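DUF3201 domain-containing protein (Pyrococcus furiosus, PDB 1YB3) is of unknown function, a conserved protein of a hyperthermophilic archaeon that belongs to the DUF3201 family. Local coordinates at residues M61-G74 with A78-P90. Sequence-based numbering, arbitrary orientation.
Sequences MKYPHPAFAVKPGG and ATPQGFYFVFAFP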
loop_
_atom_site.group_PDB
_atom_site.type_symbol
_atom_site.label_atom_id
_atom_site.label_comp_id
_atom_site.label_asym_id
_atom_site.label_seq_id
_atom_site.Cartn_x
_atom_site.Cartn_y
_atom_site.Cartn_z
HETATM N N MSE A 61 -15.391 -3.137 -1.010
HETATM C CA MSE A 61 -15.681 -2.660 -2.353
HETATM C C MSE A 61 -16.060 -3.852 -3.213
HETATM O O MSE A 61 -15.202 -4.620 -3.627
HETATM C CB MSE A 61 -14.456 -1.959 -2.959
HETATM C CG MSE A 61 -13.953 -0.819 -2.136
HETATM SE SE MSE A 61 -12.331 0.035 -2.911
HETATM C CE MSE A 61 -11.000 -1.298 -2.309
ATOM N N LYS A 62 -17.357 -4.017 -3.491
ATOM C CA LYS A 62 -17.782 -5.096 -4.392
ATOM C C LYS A 62 -17.496 -4.737 -5.865
ATOM O O LYS A 62 -17.544 -5.594 -6.762
ATOM C CB LYS A 62 -19.271 -5.419 -4.193
ATOM C CG LYS A 62 -19.701 -5.553 -2.740
ATOM C CD LYS A 62 -19.499 -6.960 -2.189
ATOM C CE LYS A 62 -20.270 -7.134 -0.890
ATOM N NZ LYS A 62 -20.577 -8.568 -0.589
ATOM N N TYR A 63 -17.216 -3.461 -6.109
ATOM C CA TYR A 63 -16.765 -2.982 -7.402
ATOM C C TYR A 63 -15.226 -3.154 -7.580
ATOM O O TYR A 63 -14.518 -3.260 -6.592
ATOM C CB TYR A 63 -17.131 -1.521 -7.534
ATOM C CG TYR A 63 -16.625 -0.616 -6.424
ATOM C CD1 TYR A 63 -15.407 0.083 -6.565
ATOM C CD2 TYR A 63 -17.378 -0.407 -5.263
ATOM C CE1 TYR A 63 -14.961 0.937 -5.570
ATOM C CE2 TYR A 63 -16.929 0.447 -4.248
ATOM C CZ TYR A 63 -15.715 1.115 -4.417
ATOM O OH TYR A 63 -15.278 1.965 -3.421
ATOM N N PRO A 64 -14.749 -3.205 -8.835
ATOM C CA PRO A 64 -13.311 -3.384 -9.063
ATOM C C PRO A 64 -12.584 -2.063 -8.882
ATOM O O PRO A 64 -13.154 -0.988 -9.041
ATOM C CB PRO A 64 -13.239 -3.777 -10.523
ATOM C CG PRO A 64 -14.401 -3.041 -11.152
ATOM C CD PRO A 64 -15.484 -3.150 -10.109
ATOM N N HIS A 65 -11.306 -2.144 -8.547
ATOM C CA HIS A 65 -10.466 -0.975 -8.634
ATOM C C HIS A 65 -9.170 -1.413 -9.323
ATOM O O HIS A 65 -8.847 -2.613 -9.272
ATOM C CB HIS A 65 -10.205 -0.390 -7.245
ATOM C CG HIS A 65 -9.221 -1.158 -6.426
ATOM N ND1 HIS A 65 -9.600 -2.101 -5.497
ATOM C CD2 HIS A 65 -7.863 -1.105 -6.379
ATOM C CE1 HIS A 65 -8.524 -2.608 -4.920
ATOM N NE2 HIS A 65 -7.458 -2.015 -5.433
ATOM N N PRO A 66 -8.454 -0.459 -9.975
ATOM C CA PRO A 66 -7.242 -0.831 -10.741
ATOM C C PRO A 66 -5.991 -0.988 -9.861
ATOM O O PRO A 66 -5.813 -0.250 -8.896
ATOM C CB PRO A 66 -7.086 0.323 -11.735
ATOM C CG PRO A 66 -7.635 1.541 -10.973
ATOM C CD PRO A 66 -8.752 0.988 -10.069
ATOM N N ALA A 67 -5.152 -1.971 -10.189
ATOM C CA ALA A 67 -3.870 -2.134 -9.485
ATOM C C ALA A 67 -2.907 -2.864 -10.395
ATOM O O ALA A 67 -3.323 -3.635 -11.254
ATOM C CB ALA A 67 -4.057 -2.887 -8.152
ATOM N N PHE A 68 -1.609 -2.650 -10.189
ATOM C CA PHE A 68 -0.591 -3.397 -10.950
ATOM C C PHE A 68 0.513 -3.861 -10.013
ATOM O O PHE A 68 0.889 -3.130 -9.096
ATOM C CB PHE A 68 -0.024 -2.595 -12.138
ATOM C CG PHE A 68 0.601 -1.272 -11.772
ATOM C CD1 PHE A 68 1.991 -1.179 -11.529
ATOM C CD2 PHE A 68 -0.176 -0.106 -11.680
ATOM C CE1 PHE A 68 2.578 0.055 -11.218
ATOM C CE2 PHE A 68 0.401 1.113 -11.373
ATOM C CZ PHE A 68 1.799 1.191 -11.118
ATOM N N ALA A 69 0.995 -5.087 -10.236
ATOM C CA ALA A 69 2.086 -5.672 -9.442
ATOM C C ALA A 69 3.436 -5.022 -9.742
ATOM O O ALA A 69 3.739 -4.658 -10.901
ATOM C CB ALA A 69 2.183 -7.174 -9.754
ATOM N N VAL A 70 4.232 -4.891 -8.682
ATOM C CA VAL A 70 5.648 -4.518 -8.761
ATOM C C VAL A 70 6.388 -5.593 -7.963
ATOM O O VAL A 70 6.262 -5.664 -6.760
ATOM C CB VAL A 70 5.935 -3.128 -8.151
ATOM C CG1 VAL A 70 7.441 -2.769 -8.306
ATOM C CG2 VAL A 70 5.046 -2.025 -8.769
ATOM N N LYS A 71 7.115 -6.460 -8.656
ATOM C CA LYS A 71 7.767 -7.598 -7.997
ATOM C C LYS A 71 9.067 -7.135 -7.337
ATOM O O LYS A 71 9.738 -6.262 -7.867
ATOM C CB LYS A 71 8.053 -8.690 -9.006
ATOM C CG LYS A 71 6.805 -9.173 -9.746
ATOM C CD LYS A 71 7.114 -10.445 -10.511
ATOM C CE LYS A 71 5.851 -11.010 -11.116
ATOM N NZ LYS A 71 6.099 -12.410 -11.572
ATOM N N PRO A 72 9.423 -7.712 -6.176
ATOM C CA PRO A 72 8.732 -8.765 -5.453
ATOM C C PRO A 72 7.770 -8.213 -4.401
ATOM O O PRO A 72 8.140 -7.351 -3.586
ATOM C CB PRO A 72 9.888 -9.524 -4.783
ATOM C CG PRO A 72 10.902 -8.439 -4.479
ATOM C CD PRO A 72 10.679 -7.327 -5.495
ATOM N N GLY A 73 6.529 -8.707 -4.428
ATOM C CA GLY A 73 5.615 -8.502 -3.300
ATOM C C GLY A 73 4.915 -7.160 -3.244
ATOM O O GLY A 73 4.244 -6.835 -2.249
ATOM N N GLY A 74 5.015 -6.398 -4.334
ATOM C CA GLY A 74 4.426 -5.058 -4.381
ATOM C C GLY A 74 3.178 -4.938 -5.258
ATOM O O GLY A 74 2.993 -5.731 -6.196
ATOM N N ALA A 78 -5.291 2.383 -7.260
ATOM C CA ALA A 78 -6.086 3.532 -6.829
ATOM C C ALA A 78 -7.453 3.027 -6.456
ATOM O O ALA A 78 -7.939 2.027 -7.027
ATOM C CB ALA A 78 -6.196 4.575 -7.932
ATOM N N THR A 79 -8.041 3.693 -5.473
ATOM C CA THR A 79 -9.439 3.465 -5.073
ATOM C C THR A 79 -10.079 4.860 -5.086
ATOM O O THR A 79 -9.419 5.854 -5.370
ATOM C CB THR A 79 -9.518 2.943 -3.631
ATOM O OG1 THR A 79 -9.089 3.984 -2.759
ATOM C CG2 THR A 79 -8.639 1.663 -3.413
ATOM N N PRO A 80 -11.385 4.958 -4.773
ATOM C CA PRO A 80 -11.961 6.312 -4.710
ATOM C C PRO A 80 -11.268 7.268 -3.715
ATOM O O PRO A 80 -11.469 8.490 -3.782
ATOM C CB PRO A 80 -13.416 6.046 -4.301
ATOM C CG PRO A 80 -13.701 4.656 -4.839
ATOM C CD PRO A 80 -12.409 3.915 -4.552
ATOM N N GLN A 81 -10.460 6.714 -2.812
ATOM C CA GLN A 81 -9.662 7.537 -1.865
ATOM C C GLN A 81 -8.410 8.141 -2.498
ATOM O O GLN A 81 -7.889 9.176 -2.028
ATOM C CB GLN A 81 -9.242 6.720 -0.651
ATOM C CG GLN A 81 -10.329 6.504 0.389
ATOM C CD GLN A 81 -9.825 5.736 1.613
ATOM O OE1 GLN A 81 -8.984 4.846 1.502
ATOM N NE2 GLN A 81 -10.341 6.087 2.776
ATOM N N GLY A 82 -7.926 7.496 -3.554
ATOM C CA GLY A 82 -6.683 7.919 -4.217
ATOM C C GLY A 82 -5.700 6.781 -4.431
ATOM O O GLY A 82 -6.071 5.605 -4.385
ATOM N N PHE A 83 -4.436 7.148 -4.681
ATOM C CA PHE A 83 -3.377 6.176 -4.913
ATOM C C PHE A 83 -2.976 5.440 -3.620
ATOM O O PHE A 83 -3.066 5.987 -2.504
ATOM C CB PHE A 83 -2.096 6.868 -5.370
ATOM C CG PHE A 83 -2.165 7.543 -6.706
ATOM C CD1 PHE A 83 -2.236 6.800 -7.897
ATOM C CD2 PHE A 83 -2.057 8.931 -6.786
ATOM C CE1 PHE A 83 -2.245 7.439 -9.138
ATOM C CE2 PHE A 83 -2.056 9.583 -8.027
ATOM C CZ PHE A 83 -2.154 8.840 -9.204
ATOM N N TYR A 84 -2.467 4.228 -3.787
ATOM C CA TYR A 84 -1.784 3.528 -2.704
ATOM C C TYR A 84 -0.688 2.644 -3.295
ATOM O O TYR A 84 -0.695 2.330 -4.492
ATOM C CB TYR A 84 -2.762 2.681 -1.892
ATOM C CG TYR A 84 -3.273 1.490 -2.672
ATOM C CD1 TYR A 84 -2.603 0.279 -2.622
ATOM C CD2 TYR A 84 -4.389 1.601 -3.513
ATOM C CE1 TYR A 84 -3.037 -0.833 -3.382
ATOM C CE2 TYR A 84 -4.834 0.498 -4.264
ATOM C CZ TYR A 84 -4.161 -0.698 -4.187
ATOM O OH TYR A 84 -4.585 -1.784 -4.932
ATOM N N PHE A 85 0.270 2.263 -2.456
ATOM C CA PHE A 85 1.121 1.139 -2.786
ATOM C C PHE A 85 1.274 0.297 -1.539
ATOM O O PHE A 85 1.057 0.766 -0.418
ATOM C CB PHE A 85 2.482 1.583 -3.365
ATOM C CG PHE A 85 3.348 2.335 -2.381
ATOM C CD1 PHE A 85 4.235 1.644 -1.564
ATOM C CD2 PHE A 85 3.283 3.719 -2.298
ATOM C CE1 PHE A 85 5.054 2.323 -0.651
ATOM C CE2 PHE A 85 4.087 4.419 -1.357
ATOM C CZ PHE A 85 4.962 3.705 -0.533
ATOM N N VAL A 86 1.602 -0.966 -1.758
ATOM C CA VAL A 86 1.774 -1.908 -0.657
ATOM C C VAL A 86 2.864 -2.895 -1.022
ATOM O O VAL A 86 2.926 -3.339 -2.174
ATOM C CB VAL A 86 0.427 -2.644 -0.321
ATOM C CG1 VAL A 86 -0.176 -3.284 -1.552
ATOM C CG2 VAL A 86 0.606 -3.660 0.834
ATOM N N PHE A 87 3.730 -3.231 -0.056
ATOM C CA PHE A 87 4.697 -4.304 -0.243
ATOM C C PHE A 87 4.531 -5.320 0.862
ATOM O O PHE A 87 4.329 -4.937 2.019
ATOM C CB PHE A 87 6.123 -3.764 -0.187
ATOM C CG PHE A 87 6.587 -3.169 -1.496
ATOM C CD1 PHE A 87 7.216 -3.969 -2.434
ATOM C CD2 PHE A 87 6.396 -1.824 -1.765
ATOM C CE1 PHE A 87 7.647 -3.449 -3.655
ATOM C CE2 PHE A 87 6.837 -1.280 -3.005
ATOM C CZ PHE A 87 7.454 -2.102 -3.924
ATOM N N ALA A 88 4.646 -6.593 0.489
ATOM C CA ALA A 88 4.542 -7.712 1.429
ATOM C C ALA A 88 5.919 -8.310 1.615
ATOM O O ALA A 88 6.636 -8.550 0.622
ATOM C CB ALA A 88 3.584 -8.768 0.893
ATOM N N PHE A 89 6.274 -8.602 2.867
ATOM C CA PHE A 89 7.544 -9.249 3.178
ATOM C C PHE A 89 7.319 -10.419 4.151
ATOM O O PHE A 89 6.457 -10.312 5.039
ATOM C CB PHE A 89 8.524 -8.262 3.807
ATOM C CG PHE A 89 8.848 -7.068 2.936
ATOM C CD1 PHE A 89 9.597 -7.225 1.765
ATOM C CD2 PHE A 89 8.441 -5.789 3.305
ATOM C CE1 PHE A 89 9.897 -6.106 0.957
ATOM C CE2 PHE A 89 8.756 -4.681 2.514
ATOM C CZ PHE A 89 9.483 -4.854 1.338
ATOM N N PRO A 90 8.091 -11.521 3.992
ATOM C CA PRO A 90 8.011 -12.597 4.989
ATOM C C PRO A 90 8.419 -12.099 6.378
ATOM O O PRO A 90 9.399 -11.375 6.530
ATOM C CB PRO A 90 9.009 -13.649 4.473
ATOM C CG PRO A 90 9.233 -13.330 3.042
ATOM C CD PRO A 90 9.067 -11.829 2.927
HETATM O O HOH W 1 8.756 -8.613 -1.114
HETATM O O HOH W 2 1.660 -6.514 -2.381
#
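Pro66 O accepts from Ala78 N (3.1 Å) at one end and Gly73 O from Ala88 N (2.8 Å) at the other, while strands 65-71 and 82-90, on either side of strand 74-79 in the antiparallel sheet, run 39° apart. Beside the Pro66–Ala78 bond, His65 reaches over strand 74-79: its NE2 meets Tyr84 OH at 2.9 Å, the hydroxyl lying at the imidazole edge in the ring plane, and the two rings are steeply inclined at 69°. With chi1 at 76°, CG lies between backbone N and carbonyl carbon, which turns the imidazole toward strand 82-90. Thr79 CG2 sits over the centre of one imidazole face, a CH-pi contact, and also touches the selenomethionine methyl of Met61. Replacing His65 by an alanine is likely to leave Tyr84 OH without this partner and Thr79 CG2 without the ring face it rests on. Near the hairpin turn Gly74 CA lies over one face of the Phe87 ring, 3.9 Å from its centroid, and Phe165 of helix 155-171 also meets this ring. One water bridges Pro72 O and Ala88 O. Each backbone bond thus joins one flanking strand to the middle strand or its leading end, whereas the buried histidine, bonded to tyrosine, links the flanking strands directly.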